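Local coordinates for protein group II chitinase (PDB 6JAV) that probably binds and hydrolyses chitin as an endochitinase, this chain being its first family 18 catalytic domain, here bound to an inhibitor, at residues I231-W234 against M235-G238; H110-A113 against F114-Y118; G360-P363 against L364-A367; E277-A281 against K282-A286; D56-S59 against D60-R64. One frame throughout, in Å; residues are numbered along the deposited sequence.

Interaction 1 of 5, residues I231-W234 against M235-G238; sequences IHYW and MEKG. With NAG (2-acetamido-2-deoxy-beta-D-glucopyranose), chain C.
The backbone N of Glu236 reaches His232 O at 2.8 Å, the shortest bond of the last turn of helix 227-236, which closes in a Schellman motif. Met235 N to Ile231 O and Lys237 N to Tyr233 O continue the ladder on either side. Gly238 then leaves the helix with positive phi (122°), and its N turns back to Met235 O at 3.0 Å. Side chains line up along the same turn. Lys237, bent at chi2 and chi3, runs alongside Tyr233 so that its CG sits over one face of the phenol, 4.1 Å from the ring centroid, a CH-pi contact. The carboxylate of Glu236 comes up to the same ring with its plane 81° from it, OE1 lying 3.9 Å from Tyr233 CD1. Asp178 OD1 is hydrogen-bonded to Tyr233 OH and forms a salt bridge with Lys237 NZ. Further back, Met235 bends at chi3 (-69°) and brings CE against both Ile231 CG2 (4.2 Å) and His232 CD2 (4.1 Å). Ile231 also packs on strand 244-257 of the barrel. The His232 imidazole, its ND1 bonded to Asn228 O, faces the sugar on the glycosylated Asn228: NAG C6 and C5 lie over one face of the ring, and NAG O5 is 3.6 Å from His232 ND1.

Interaction 2 of 5, residues H110-A113 against F114-Y118; sequences HAVA and FLEKY
Four successive backbone carbonyls, from His110 to Ala113, are each taken up by the N-H four residues on. Phe114 N meets His110 O at 2.9 Å, Leu115 N meets Ala111 O at 3.0 Å with a nearly straight N-H...O angle of 168°, and Glu116 N and Lys117 N serve Val112 O and Ala113 O. The ladder slackens at Tyr118, whose N makes weak bonds to Phe114 O and Leu115 O. Among the side chains, Glu116 OE2 is paired with Lys162 in a salt bridge. His110 and Phe114 run side by side in plain van der Waals contact, both with CG turned anti to the backbone N, and His110 CE1 comes within 3.9 Å of Phe114 CD2. Phe114 in turn carries Tyr118 CE2 over the centre of its ring, 3.9 Å above the plane. Val112 and Leu115 face helix 143-159, while Phe114 and Leu115 rest on Leu81 of strand 78-84. This is the end of an outer-layer alpha helix packed on the parallel strands of a family 18 TIM barrel.

Interaction 3 of 5, residues G360-P363 against L364-A367; sequences GKHP and LLNA
His362 O receives two hydrogen bonds from one residue: Asn366 N at 2.9 Å and Asn366 ND2 at 3.1 Å, arriving from opposite faces of the carbonyl plane. His362 is the N-cap of helix 363-373, so this doubly held carbonyl marks the first turn. The same Asn366 amide nitrogen also makes a weak bond to Lys361 O, 3.0 Å away with an angle of 127°. One step on, Ala367 N meets Pro363 O at 3.1 Å. Leu365 has CG anti to the backbone N (chi1 -172°), which lays its side chain beside His362, pointing the same way. Outside this shell, Asp351 fixes the start of the helix: OD1 takes the N-H of Leu364, while OD2 takes those of Leu365 N and His362 ND1, holding the imidazole in place. Leu364 and Ala367 pack on Val325 of helix 325-337, and Pro363 touches Tyr287. Over one face of the His362 ring, Leu365 CD2 makes a CH-pi contact, 4.1 Å from the centroid and 22° off the normal.

Interaction 4 of 5, residues E277-A281 against K282-A286; sequences EYTRA and KGFLA
Thr279 presses on the rim of Phe284, its CB in the ring plane and 3.9 Å from both CD2 and CE2, the two side chains crossing at about a right angle. Phe284 CG, anti to its N (chi1 180°), carries the ring edge there. Thr279 CG2 goes on to Ala286 CB, and Ala281 CB packs on Phe284 CB at 4.1 Å. Beside the Thr279 hydroxyl a water bridges the loop: it donates to Thr279 OG1 (2.7 Å) and Phe284 O (2.8 Å) and accepts from Ala281 N (2.9 Å). Thr279 OG1 also bonds to Glu289 OE1. Ala281 to Phe284 is a type II beta turn, closed by Phe284 N to Ala281 O at 3.1 Å; it leads into strand 284-286, antiparallel to strand 244-257. Ala281 and Phe284 touch the bound inhibitor, and the Phe284 ring stacks on Tyr251. The outer side is looser. Arg280 and Lys282 extend from the exposed crest of the loop, Arg280 NH1 bonding to Tyr19 O and Lys282 NZ forming a salt bridge with Asp271.

Interaction 5 of 5, residues D56-S59 against D60-R64; sequences DTWS and DYDNR
The indole of Trp58, placed by CG anti to its N (chi1 172°), carries the Asn63 amide nitrogen over the centre of one face, ND2 standing 3.2 Å above the ring plane with the amide turned 79° from it. Asp62 OD2 lies at the indole edge, 3.7 Å from Trp58 CE3. The amide is held by Asn63 ND2 to Trp58 O, 2.9 Å and nearly straight at 168°; Asn63 N reaches the same oxygen from the opposite face of the carbonyl plane. Thr57 O is gripped twice, by Tyr61 N and Asp62 N, while a water bridges Thr57 OG1 to Asp62 OD2. Asp56 and Asp60 are tied reciprocally: Asp60 N gives to Asp56 O at 2.8 Å, and Asp56 N to Asp60 OD2 at 3.0 Å. Asp60 OD1 is held by Tyr41 and Asn15, and Asp56 OD2 by Tyr19. Asp56 OD1 also accepts from Ser59 N at 3.2 Å, the capping bond of an N-cap aspartate that opens helix 57-62, which widens to a pi-type turn at 60-62.

From the N terminus the contacts come in series as interactions 5, 2, 1, 4 and 3; each closes only its own turn, and none nests in or crosses another. Interaction 5, just after strand 52-54, and interaction 2, at the end of helix 101-118, meet directly: Tyr61 of interaction 5 makes the junction, its CE1 3.0 Å from Tyr118 OH and its OH 3.3 Å from Phe114 CZ. Interaction 1 ends helix 227-236 ahead of strand 244-257. Interaction 4 leads into strand 284-286, paired with that strand. Interaction 3 starts the final helix, about 7 Å from interaction 4 between nearest atoms; Tyr287, directly after interaction 4 in the chain, packs against Pro363 and Leu364 of interaction 3.

Interaction 1 of 5, residues I231-W234 against M235-G238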
loop_
_atom_site.group_PDB
_atom_site.type_symbol
_atom_site.label_atom_id
_atom_site.label_comp_id
_atom_site.label_asym_id
_atom_site.label_seq_id
_atom_site.Cartn_x
_atom_site.Cartn_y
_atom_site.Cartn_z
ATOM N N ILE A 231 -2.913 -12.079 7.164
ATOM C CA ILE A 231 -1.512 -12.479 7.220
ATOM C C ILE A 231 -1.395 -13.977 7.467
ATOM O O ILE A 231 -0.605 -14.674 6.812
ATOM C CB ILE A 231 -0.767 -11.633 8.277
ATOM C CG1 ILE A 231 -0.737 -10.144 7.883
ATOM C CG2 ILE A 231 0.635 -12.206 8.529
ATOM C CD1 ILE A 231 0.013 -9.866 6.597
ATOM N N HIS A 232 -2.218 -14.507 8.376
ATOM C CA HIS A 232 -2.164 -15.947 8.595
ATOM C C HIS A 232 -2.639 -16.715 7.372
ATOM O O HIS A 232 -2.136 -17.812 7.105
ATOM C CB HIS A 232 -3.013 -16.294 9.813
ATOM C CG HIS A 232 -2.309 -16.086 11.115
ATOM N ND1 HIS A 232 -2.515 -14.984 11.920
ATOM C CD2 HIS A 232 -1.405 -16.859 11.764
ATOM C CE1 HIS A 232 -1.756 -15.079 13.000
ATOM N NE2 HIS A 232 -1.080 -16.213 12.936
ATOM N N TYR A 233 -3.557 -16.147 6.592
ATOM C CA TYR A 233 -4.046 -16.826 5.402
ATOM C C TYR A 233 -2.977 -16.887 4.316
ATOM O O TYR A 233 -2.782 -17.934 3.689
ATOM C CB TYR A 233 -5.303 -16.131 4.899
ATOM C CG TYR A 233 -6.089 -16.976 3.927
ATOM C CD1 TYR A 233 -6.623 -18.188 4.328
ATOM C CD2 TYR A 233 -6.294 -16.573 2.629
ATOM C CE1 TYR A 233 -7.337 -18.977 3.444
ATOM C CE2 TYR A 233 -7.025 -17.358 1.732
ATOM C CZ TYR A 233 -7.530 -18.556 2.154
ATOM O OH TYR A 233 -8.263 -19.334 1.271
ATOM N N TRP A 234 -2.246 -15.781 4.083
ATOM C CA TRP A 234 -1.106 -15.858 3.163
ATOM C C TRP A 234 -0.124 -16.949 3.583
ATOM O O TRP A 234 0.391 -17.689 2.732
ATOM C CB TRP A 234 -0.424 -14.474 3.014
ATOM C CG TRP A 234 -1.104 -13.633 1.991
ATOM C CD1 TRP A 234 -2.085 -12.710 2.191
ATOM C CD2 TRP A 234 -0.842 -13.644 0.583
ATOM N NE1 TRP A 234 -2.484 -12.157 0.978
ATOM C CE2 TRP A 234 -1.738 -12.731 -0.022
ATOM C CE3 TRP A 234 0.039 -14.382 -0.232
ATOM C CZ2 TRP A 234 -1.780 -12.525 -1.409
ATOM C CZ3 TRP A 234 0.020 -14.158 -1.610
ATOM C CH2 TRP A 234 -0.892 -13.229 -2.186
ATOM N N MET A 235 0.134 -17.079 4.886
ATOM C CA MET A 235 1.042 -18.129 5.353
ATOM C C MET A 235 0.430 -19.519 5.167
ATOM O O MET A 235 1.125 -20.446 4.721
ATOM C CB MET A 235 1.462 -17.866 6.796
ATOM C CG MET A 235 2.346 -16.609 6.879
ATOM S SD MET A 235 3.251 -16.445 8.429
ATOM C CE MET A 235 1.876 -16.119 9.480
ATOM N N GLU A 236 -0.861 -19.668 5.473
ATOM C CA GLU A 236 -1.524 -20.966 5.292
ATOM C C GLU A 236 -1.483 -21.398 3.829
ATOM O O GLU A 236 -1.332 -22.593 3.521
ATOM C CB GLU A 236 -2.968 -20.854 5.787
ATOM C CG GLU A 236 -3.836 -22.092 5.572
ATOM C CD GLU A 236 -5.318 -21.839 5.886
ATOM O OE1 GLU A 236 -5.626 -21.004 6.769
ATOM O OE2 GLU A 236 -6.177 -22.471 5.238
ATOM N N LYS A 237 -1.579 -20.431 2.910
ATOM C CA LYS A 237 -1.548 -20.726 1.481
ATOM C C LYS A 237 -0.155 -21.048 0.959
ATOM O O LYS A 237 -0.025 -21.389 -0.228
ATOM C CB LYS A 237 -2.159 -19.553 0.687
ATOM C CG LYS A 237 -3.649 -19.358 0.943
ATOM C CD LYS A 237 -4.476 -20.297 0.105
ATOM C CE LYS A 237 -5.043 -19.575 -1.081
ATOM N NZ LYS A 237 -5.798 -20.491 -2.012
ATOM N N GLY A 238 0.889 -20.918 1.781
ATOM C CA GLY A 238 2.236 -21.316 1.397
ATOM C C GLY A 238 3.290 -20.222 1.449
ATOM O O GLY A 238 4.413 -20.429 0.969
HETATM C C1 NAG C . -5.512 -14.426 14.579
HETATM C C2 NAG C . -6.468 -14.726 15.724
HETATM C C3 NAG C . -6.368 -16.203 16.127
HETATM C C4 NAG C . -6.538 -17.105 14.908
HETATM C C5 NAG C . -5.567 -16.702 13.806
HETATM C C6 NAG C . -5.745 -17.494 12.524
HETATM C C7 NAG C . -7.135 -13.095 17.445
HETATM C C8 NAG C . -8.527 -13.239 16.922
HETATM N N2 NAG C . -6.198 -13.852 16.856
HETATM O O3 NAG C . -7.410 -16.487 17.054
HETATM O O4 NAG C . -6.333 -18.472 15.246
HETATM O O5 NAG C . -5.768 -15.317 13.489
HETATM O O6 NAG C . -6.882 -17.102 11.760
HETATM O O7 NAG C . -6.873 -12.353 18.381
#

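Interaction 2 of 5, residues H110-A113 against F114-Y118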
loop_
_atom_site.group_PDB
_atom_site.type_symbol
_atom_site.label_atom_id
_atom_site.label_comp_id
_atom_site.label_asym_id
_atom_site.label_seq_id
_atom_site.Cartn_x
_atom_site.Cartn_y
_atom_site.Cartn_z
ATOM N N HIS A 110 11.765 -5.953 -22.433
ATOM C CA HIS A 110 11.721 -4.497 -22.429
ATOM C C HIS A 110 11.689 -3.955 -21.000
ATOM O O HIS A 110 12.317 -2.930 -20.709
ATOM C CB HIS A 110 10.515 -4.019 -23.220
ATOM C CG HIS A 110 10.285 -2.548 -23.099
ATOM N ND1 HIS A 110 9.647 -1.983 -22.011
ATOM C CD2 HIS A 110 10.637 -1.519 -23.909
ATOM C CE1 HIS A 110 9.596 -0.672 -22.170
ATOM N NE2 HIS A 110 10.201 -0.364 -23.307
ATOM N N ALA A 111 10.954 -4.621 -20.102
ATOM C CA ALA A 111 10.842 -4.131 -18.725
ATOM C C ALA A 111 12.197 -4.116 -18.038
ATOM O O ALA A 111 12.538 -3.144 -17.351
ATOM C CB ALA A 111 9.837 -4.983 -17.937
ATOM N N VAL A 112 12.992 -5.168 -18.211
ATOM C CA VAL A 112 14.304 -5.199 -17.574
ATOM C C VAL A 112 15.206 -4.106 -18.136
ATOM O O VAL A 112 15.914 -3.418 -17.380
ATOM C CB VAL A 112 14.906 -6.609 -17.654
ATOM C CG1 VAL A 112 16.228 -6.641 -16.909
ATOM C CG2 VAL A 112 13.922 -7.595 -17.034
ATOM N N ALA A 113 15.146 -3.878 -19.453
ATOM C CA ALA A 113 15.927 -2.786 -20.050
ATOM C C ALA A 113 15.499 -1.432 -19.491
ATOM O O ALA A 113 16.340 -0.559 -19.244
ATOM C CB ALA A 113 15.770 -2.810 -21.572
ATOM N N PHE A 114 14.196 -1.258 -19.267
ATOM C CA PHE A 114 13.665 -0.021 -18.696
ATOM C C PHE A 114 14.234 0.210 -17.300
ATOM O O PHE A 114 14.733 1.301 -16.992
ATOM C CB PHE A 114 12.137 -0.151 -18.661
ATOM C CG PHE A 114 11.385 1.132 -18.392
ATOM C CD1 PHE A 114 11.232 1.611 -17.099
ATOM C CD2 PHE A 114 10.772 1.824 -19.428
ATOM C CE1 PHE A 114 10.493 2.782 -16.847
ATOM C CE2 PHE A 114 10.050 2.993 -19.180
ATOM C CZ PHE A 114 9.902 3.464 -17.882
ATOM N N LEU A 115 14.178 -0.813 -16.441
ATOM C CA LEU A 115 14.736 -0.700 -15.095
ATOM C C LEU A 115 16.210 -0.333 -15.138
ATOM O O LEU A 115 16.664 0.542 -14.390
ATOM C CB LEU A 115 14.586 -2.022 -14.348
ATOM C CG LEU A 115 13.176 -2.513 -14.081
ATOM C CD1 LEU A 115 13.252 -3.850 -13.400
ATOM C CD2 LEU A 115 12.342 -1.504 -13.236
ATOM N N GLU A 116 16.981 -1.004 -16.001
ATOM C CA GLU A 116 18.425 -0.747 -16.044
ATOM C C GLU A 116 18.730 0.647 -16.587
ATOM O O GLU A 116 19.680 1.304 -16.111
ATOM C CB GLU A 116 19.147 -1.851 -16.832
ATOM C CG GLU A 116 18.976 -3.207 -16.198
ATOM C CD GLU A 116 19.821 -4.279 -16.851
ATOM O OE1 GLU A 116 19.773 -4.382 -18.092
ATOM O OE2 GLU A 116 20.521 -5.006 -16.114
ATOM N N LYS A 117 17.917 1.131 -17.529
ATOM C CA LYS A 117 18.132 2.470 -18.088
ATOM C C LYS A 117 18.082 3.532 -16.998
ATOM O O LYS A 117 18.905 4.454 -16.977
ATOM C CB LYS A 117 17.093 2.778 -19.163
ATOM C CG LYS A 117 17.202 4.193 -19.745
ATOM C CD LYS A 117 16.276 4.340 -20.926
ATOM C CE LYS A 117 16.391 5.727 -21.540
ATOM N NZ LYS A 117 15.641 5.806 -22.826
ATOM N N TYR A 118 17.129 3.411 -16.069
ATOM C CA TYR A 118 16.947 4.417 -15.036
ATOM C C TYR A 118 17.609 4.071 -13.715
ATOM O O TYR A 118 17.531 4.875 -12.779
ATOM C CB TYR A 118 15.459 4.729 -14.853
ATOM C CG TYR A 118 14.903 5.273 -16.128
ATOM C CD1 TYR A 118 15.241 6.561 -16.556
ATOM C CD2 TYR A 118 14.102 4.500 -16.951
ATOM C CE1 TYR A 118 14.751 7.059 -17.753
ATOM C CE2 TYR A 118 13.609 4.997 -18.164
ATOM C CZ TYR A 118 13.952 6.283 -18.554
ATOM O OH TYR A 118 13.489 6.805 -19.732
#

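Interaction 3 of 5, residues G360-P363 against L364-A367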
loop_
_atom_site.group_PDB
_atom_site.type_symbol
_atom_site.label_atom_id
_atom_site.label_comp_id
_atom_site.label_asym_id
_atom_site.label_seq_id
_atom_site.Cartn_x
_atom_site.Cartn_y
_atom_site.Cartn_z
ATOM N N GLY A 360 5.823 15.873 15.973
ATOM C CA GLY A 360 7.079 15.555 15.332
ATOM C C GLY A 360 6.885 15.245 13.856
ATOM O O GLY A 360 5.800 14.874 13.407
ATOM N N LYS A 361 7.956 15.411 13.084
ATOM C CA LYS A 361 7.913 15.033 11.674
ATOM C C LYS A 361 7.764 13.521 11.530
ATOM O O LYS A 361 8.422 12.744 12.228
ATOM C CB LYS A 361 9.202 15.451 10.974
ATOM C CG LYS A 361 9.304 16.973 10.830
ATOM C CD LYS A 361 10.597 17.393 10.146
ATOM C CE LYS A 361 10.681 18.919 10.069
ATOM N NZ LYS A 361 11.955 19.377 9.428
ATOM N N HIS A 362 6.934 13.114 10.579
ATOM C CA HIS A 362 6.718 11.702 10.277
ATOM C C HIS A 362 6.351 10.919 11.541
ATOM O O HIS A 362 7.022 9.942 11.894
ATOM C CB HIS A 362 7.930 11.077 9.585
ATOM C CG HIS A 362 7.851 11.067 8.084
ATOM N ND1 HIS A 362 6.824 10.462 7.392
ATOM C CD2 HIS A 362 8.669 11.608 7.142
ATOM C CE1 HIS A 362 7.030 10.599 6.088
ATOM N NE2 HIS A 362 8.150 11.287 5.912
ATOM N N PRO A 363 5.281 11.305 12.241
ATOM C CA PRO A 363 4.960 10.591 13.493
ATOM C C PRO A 363 4.623 9.120 13.290
ATOM O O PRO A 363 5.031 8.268 14.094
ATOM C CB PRO A 363 3.771 11.402 14.052
ATOM C CG PRO A 363 3.127 12.014 12.830
ATOM C CD PRO A 363 4.295 12.355 11.928
ATOM N N LEU A 364 3.861 8.788 12.249
ATOM C CA LEU A 364 3.506 7.383 12.059
ATOM C C LEU A 364 4.713 6.560 11.633
ATOM O O LEU A 364 4.970 5.469 12.175
ATOM C CB LEU A 364 2.375 7.250 11.041
ATOM C CG LEU A 364 1.039 7.943 11.378
ATOM C CD1 LEU A 364 -0.054 7.583 10.350
ATOM C CD2 LEU A 364 0.557 7.648 12.786
ATOM N N LEU A 365 5.462 7.054 10.655
ATOM C CA LEU A 365 6.601 6.300 10.156
ATOM C C LEU A 365 7.700 6.185 11.203
ATOM O O LEU A 365 8.314 5.117 11.348
ATOM C CB LEU A 365 7.089 6.935 8.854
ATOM C CG LEU A 365 8.163 6.193 8.069
ATOM C CD1 LEU A 365 7.800 4.702 7.845
ATOM C CD2 LEU A 365 8.372 6.924 6.740
ATOM N N ASN A 366 7.947 7.247 11.969
ATOM C CA ASN A 366 8.895 7.120 13.080
ATOM C C ASN A 366 8.427 6.113 14.127
ATOM O O ASN A 366 9.254 5.425 14.735
ATOM C CB ASN A 366 9.177 8.476 13.724
ATOM C CG ASN A 366 10.335 9.172 13.079
ATOM O OD1 ASN A 366 11.484 8.722 13.189
ATOM N ND2 ASN A 366 10.058 10.285 12.392
ATOM N N ALA A 367 7.123 6.045 14.385
ATOM C CA ALA A 367 6.622 5.044 15.335
ATOM C C ALA A 367 6.921 3.632 14.836
ATOM O O ALA A 367 7.319 2.757 15.619
ATOM C CB ALA A 367 5.119 5.229 15.566
#

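Interaction 4 of 5, residues E277-A281 against K282-A286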
loop_
_atom_site.group_PDB
_atom_site.type_symbol
_atom_site.label_atom_id
_atom_site.label_comp_id
_atom_site.label_asym_id
_atom_site.label_seq_id
_atom_site.Cartn_x
_atom_site.Cartn_y
_atom_site.Cartn_z
ATOM N N GLU A 277 -8.506 19.261 1.697
ATOM C CA GLU A 277 -8.020 20.373 0.888
ATOM C C GLU A 277 -6.695 20.080 0.196
ATOM O O GLU A 277 -6.377 20.737 -0.803
ATOM C CB GLU A 277 -7.924 21.638 1.743
ATOM C CG GLU A 277 -6.841 21.591 2.765
ATOM C CD GLU A 277 -7.322 21.111 4.126
ATOM O OE1 GLU A 277 -8.228 20.241 4.203
ATOM O OE2 GLU A 277 -6.773 21.606 5.132
ATOM N N TYR A 278 -5.905 19.125 0.689
ATOM C CA TYR A 278 -4.652 18.796 0.030
ATOM C C TYR A 278 -4.743 17.589 -0.884
ATOM O O TYR A 278 -4.143 17.594 -1.962
ATOM C CB TYR A 278 -3.552 18.531 1.054
ATOM C CG TYR A 278 -3.219 19.751 1.860
ATOM C CD1 TYR A 278 -2.368 20.729 1.350
ATOM C CD2 TYR A 278 -3.771 19.936 3.112
ATOM C CE1 TYR A 278 -2.072 21.851 2.087
ATOM C CE2 TYR A 278 -3.463 21.038 3.863
ATOM C CZ TYR A 278 -2.619 21.998 3.346
ATOM O OH TYR A 278 -2.342 23.100 4.103
ATOM N N THR A 279 -5.443 16.537 -0.458
ATOM C CA THR A 279 -5.471 15.307 -1.236
ATOM C C THR A 279 -6.612 15.266 -2.234
ATOM O O THR A 279 -6.516 14.530 -3.223
ATOM C CB THR A 279 -5.494 14.085 -0.301
ATOM O OG1 THR A 279 -6.570 14.215 0.636
ATOM C CG2 THR A 279 -4.160 13.991 0.453
ATOM N N ARG A 280 -7.686 16.023 -1.989
ATOM C CA ARG A 280 -8.709 16.312 -3.002
ATOM C C ARG A 280 -9.335 15.046 -3.604
ATOM O O ARG A 280 -9.471 14.906 -4.821
ATOM C CB ARG A 280 -8.160 17.254 -4.087
ATOM C CG ARG A 280 -7.950 18.687 -3.573
ATOM C CD ARG A 280 -7.401 19.549 -4.637
ATOM N NE ARG A 280 -6.318 18.745 -5.331
ATOM C CZ ARG A 280 -5.166 19.235 -5.818
ATOM N NH1 ARG A 280 -4.299 18.396 -6.346
ATOM N NH2 ARG A 280 -4.930 20.563 -5.711
ATOM N N ALA A 281 -9.727 14.117 -2.734
ATOM C CA ALA A 281 -10.295 12.838 -3.149
ATOM C C ALA A 281 -11.392 12.468 -2.155
ATOM O O ALA A 281 -11.102 12.203 -0.979
ATOM C CB ALA A 281 -9.227 11.742 -3.183
ATOM N N LYS A 282 -12.644 12.458 -2.609
ATOM C CA LYS A 282 -13.761 12.116 -1.739
ATOM C C LYS A 282 -13.549 10.726 -1.157
ATOM O O LYS A 282 -13.190 9.793 -1.879
ATOM C CB LYS A 282 -15.053 12.141 -2.567
ATOM C CG LYS A 282 -16.304 11.746 -1.806
ATOM C CD LYS A 282 -17.554 11.901 -2.689
ATOM C CE LYS A 282 -17.469 10.988 -3.907
ATOM N NZ LYS A 282 -18.800 10.747 -4.526
ATOM N N GLY A 283 -13.751 10.594 0.161
ATOM C CA GLY A 283 -13.593 9.301 0.814
ATOM C C GLY A 283 -12.208 9.029 1.369
ATOM O O GLY A 283 -11.988 7.969 1.970
ATOM N N PHE A 284 -11.277 9.962 1.212
ATOM C CA PHE A 284 -9.886 9.753 1.578
ATOM C C PHE A 284 -9.377 10.973 2.330
ATOM O O PHE A 284 -9.652 12.105 1.924
ATOM C CB PHE A 284 -9.111 9.614 0.267
ATOM C CG PHE A 284 -7.633 9.377 0.425
ATOM C CD1 PHE A 284 -7.116 8.082 0.504
ATOM C CD2 PHE A 284 -6.748 10.457 0.424
ATOM C CE1 PHE A 284 -5.730 7.880 0.607
ATOM C CE2 PHE A 284 -5.373 10.256 0.528
ATOM C CZ PHE A 284 -4.871 8.969 0.600
ATOM N N LEU A 285 -8.598 10.764 3.390
ATOM C CA LEU A 285 -7.890 11.874 4.030
ATOM C C LEU A 285 -6.494 11.424 4.443
ATOM O O LEU A 285 -6.328 10.345 5.017
ATOM C CB LEU A 285 -8.612 12.396 5.297
ATOM C CG LEU A 285 -9.961 13.091 5.083
ATOM C CD1 LEU A 285 -10.647 13.342 6.416
ATOM C CD2 LEU A 285 -9.793 14.410 4.312
ATOM N N ALA A 286 -5.494 12.261 4.192
ATOM C CA ALA A 286 -4.153 11.944 4.655
ATOM C C ALA A 286 -4.100 12.043 6.177
ATOM O O ALA A 286 -4.904 12.747 6.795
ATOM C CB ALA A 286 -3.158 12.954 4.068
HETATM O O HOH W 1 -9.175 14.109 0.076
#

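Interaction 5 of 5, residues D56-S59 against D60-R64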
loop_
_atom_site.group_PDB
_atom_site.type_symbol
_atom_site.label_atom_id
_atom_site.label_comp_id
_atom_site.label_asym_id
_atom_site.label_seq_id
_atom_site.Cartn_x
_atom_site.Cartn_y
_atom_site.Cartn_z
ATOM N N ASP A 56 3.857 9.710 -16.042
ATOM C CA ASP A 56 3.843 11.172 -16.074
ATOM C C ASP A 56 5.209 11.594 -16.608
ATOM O O ASP A 56 6.167 11.745 -15.851
ATOM C CB ASP A 56 3.575 11.671 -14.644
ATOM C CG ASP A 56 3.641 13.180 -14.513
ATOM O OD1 ASP A 56 3.964 13.862 -15.493
ATOM O OD2 ASP A 56 3.350 13.666 -13.395
ATOM N N THR A 57 5.309 11.823 -17.928
ATOM C CA THR A 57 6.617 12.180 -18.476
ATOM C C THR A 57 7.137 13.504 -17.919
ATOM O O THR A 57 8.360 13.661 -17.765
ATOM C CB THR A 57 6.588 12.180 -20.003
ATOM O OG1 THR A 57 5.628 13.133 -20.448
ATOM C CG2 THR A 57 6.222 10.805 -20.514
ATOM N N TRP A 58 6.243 14.445 -17.586
ATOM C CA TRP A 58 6.682 15.750 -17.078
ATOM C C TRP A 58 7.461 15.585 -15.775
ATOM O O TRP A 58 8.528 16.187 -15.598
ATOM C CB TRP A 58 5.481 16.695 -16.883
ATOM C CG TRP A 58 5.767 18.050 -16.174
ATOM C CD1 TRP A 58 5.254 18.480 -14.983
ATOM C CD2 TRP A 58 6.600 19.105 -16.647
ATOM N NE1 TRP A 58 5.721 19.741 -14.682
ATOM C CE2 TRP A 58 6.554 20.144 -15.693
ATOM C CE3 TRP A 58 7.381 19.266 -17.775
ATOM C CZ2 TRP A 58 7.277 21.334 -15.843
ATOM C CZ3 TRP A 58 8.116 20.447 -17.924
ATOM C CH2 TRP A 58 8.057 21.456 -16.962
ATOM N N SER A 59 6.942 14.773 -14.844
ATOM C CA SER A 59 7.678 14.575 -13.595
ATOM C C SER A 59 8.762 13.512 -13.753
ATOM O O SER A 59 9.939 13.768 -13.458
ATOM C CB SER A 59 6.727 14.233 -12.444
ATOM O OG SER A 59 6.056 12.998 -12.683
ATOM N N ASP A 60 8.383 12.337 -14.257
ATOM C CA ASP A 60 9.272 11.174 -14.248
ATOM C C ASP A 60 10.525 11.418 -15.072
ATOM O O ASP A 60 11.617 10.986 -14.687
ATOM C CB ASP A 60 8.538 9.937 -14.806
ATOM C CG ASP A 60 7.274 9.568 -14.030
ATOM O OD1 ASP A 60 7.124 9.945 -12.848
ATOM O OD2 ASP A 60 6.395 8.911 -14.631
ATOM N N TYR A 61 10.378 12.049 -16.242
ATOM C CA TYR A 61 11.479 12.289 -17.179
ATOM C C TYR A 61 11.926 13.747 -17.166
ATOM O O TYR A 61 13.081 14.043 -16.844
ATOM C CB TYR A 61 11.051 11.889 -18.598
ATOM C CG TYR A 61 10.793 10.416 -18.824
ATOM C CD1 TYR A 61 11.401 9.444 -18.031
ATOM C CD2 TYR A 61 9.965 9.998 -19.852
ATOM C CE1 TYR A 61 11.154 8.086 -18.256
ATOM C CE2 TYR A 61 9.725 8.652 -20.088
ATOM C CZ TYR A 61 10.326 7.710 -19.276
ATOM O OH TYR A 61 10.093 6.367 -19.517
ATOM N N ASP A 62 11.035 14.681 -17.519
ATOM C CA ASP A 62 11.488 16.050 -17.775
ATOM C C ASP A 62 12.014 16.709 -16.506
ATOM O O ASP A 62 12.937 17.530 -16.563
ATOM C CB ASP A 62 10.356 16.883 -18.364
ATOM C CG ASP A 62 9.859 16.343 -19.705
ATOM O OD1 ASP A 62 10.586 15.585 -20.383
ATOM O OD2 ASP A 62 8.721 16.669 -20.071
ATOM N N ASN A 63 11.446 16.376 -15.354
ATOM C CA ASN A 63 11.928 16.865 -14.079
ATOM C C ASN A 63 12.701 15.812 -13.320
ATOM O O ASN A 63 12.994 16.010 -12.135
ATOM C CB ASN A 63 10.782 17.420 -13.249
ATOM C CG ASN A 63 10.352 18.782 -13.723
ATOM O OD1 ASN A 63 10.904 19.797 -13.290
ATOM N ND2 ASN A 63 9.393 18.820 -14.646
ATOM N N ARG A 64 13.066 14.724 -13.991
ATOM C CA ARG A 64 14.049 13.762 -13.493
ATOM C C ARG A 64 13.607 13.084 -12.193
ATOM O O ARG A 64 14.453 12.703 -11.367
ATOM C CB ARG A 64 15.429 14.407 -13.350
ATOM C CG ARG A 64 15.915 14.997 -14.697
ATOM C CD ARG A 64 17.354 14.693 -14.955
ATOM N NE ARG A 64 18.055 14.698 -13.680
ATOM C CZ ARG A 64 18.814 13.706 -13.226
ATOM N NH1 ARG A 64 19.057 12.645 -13.971
ATOM N NH2 ARG A 64 19.381 13.814 -12.034
HETATM O O HOH W 2 6.578 15.559 -20.876
#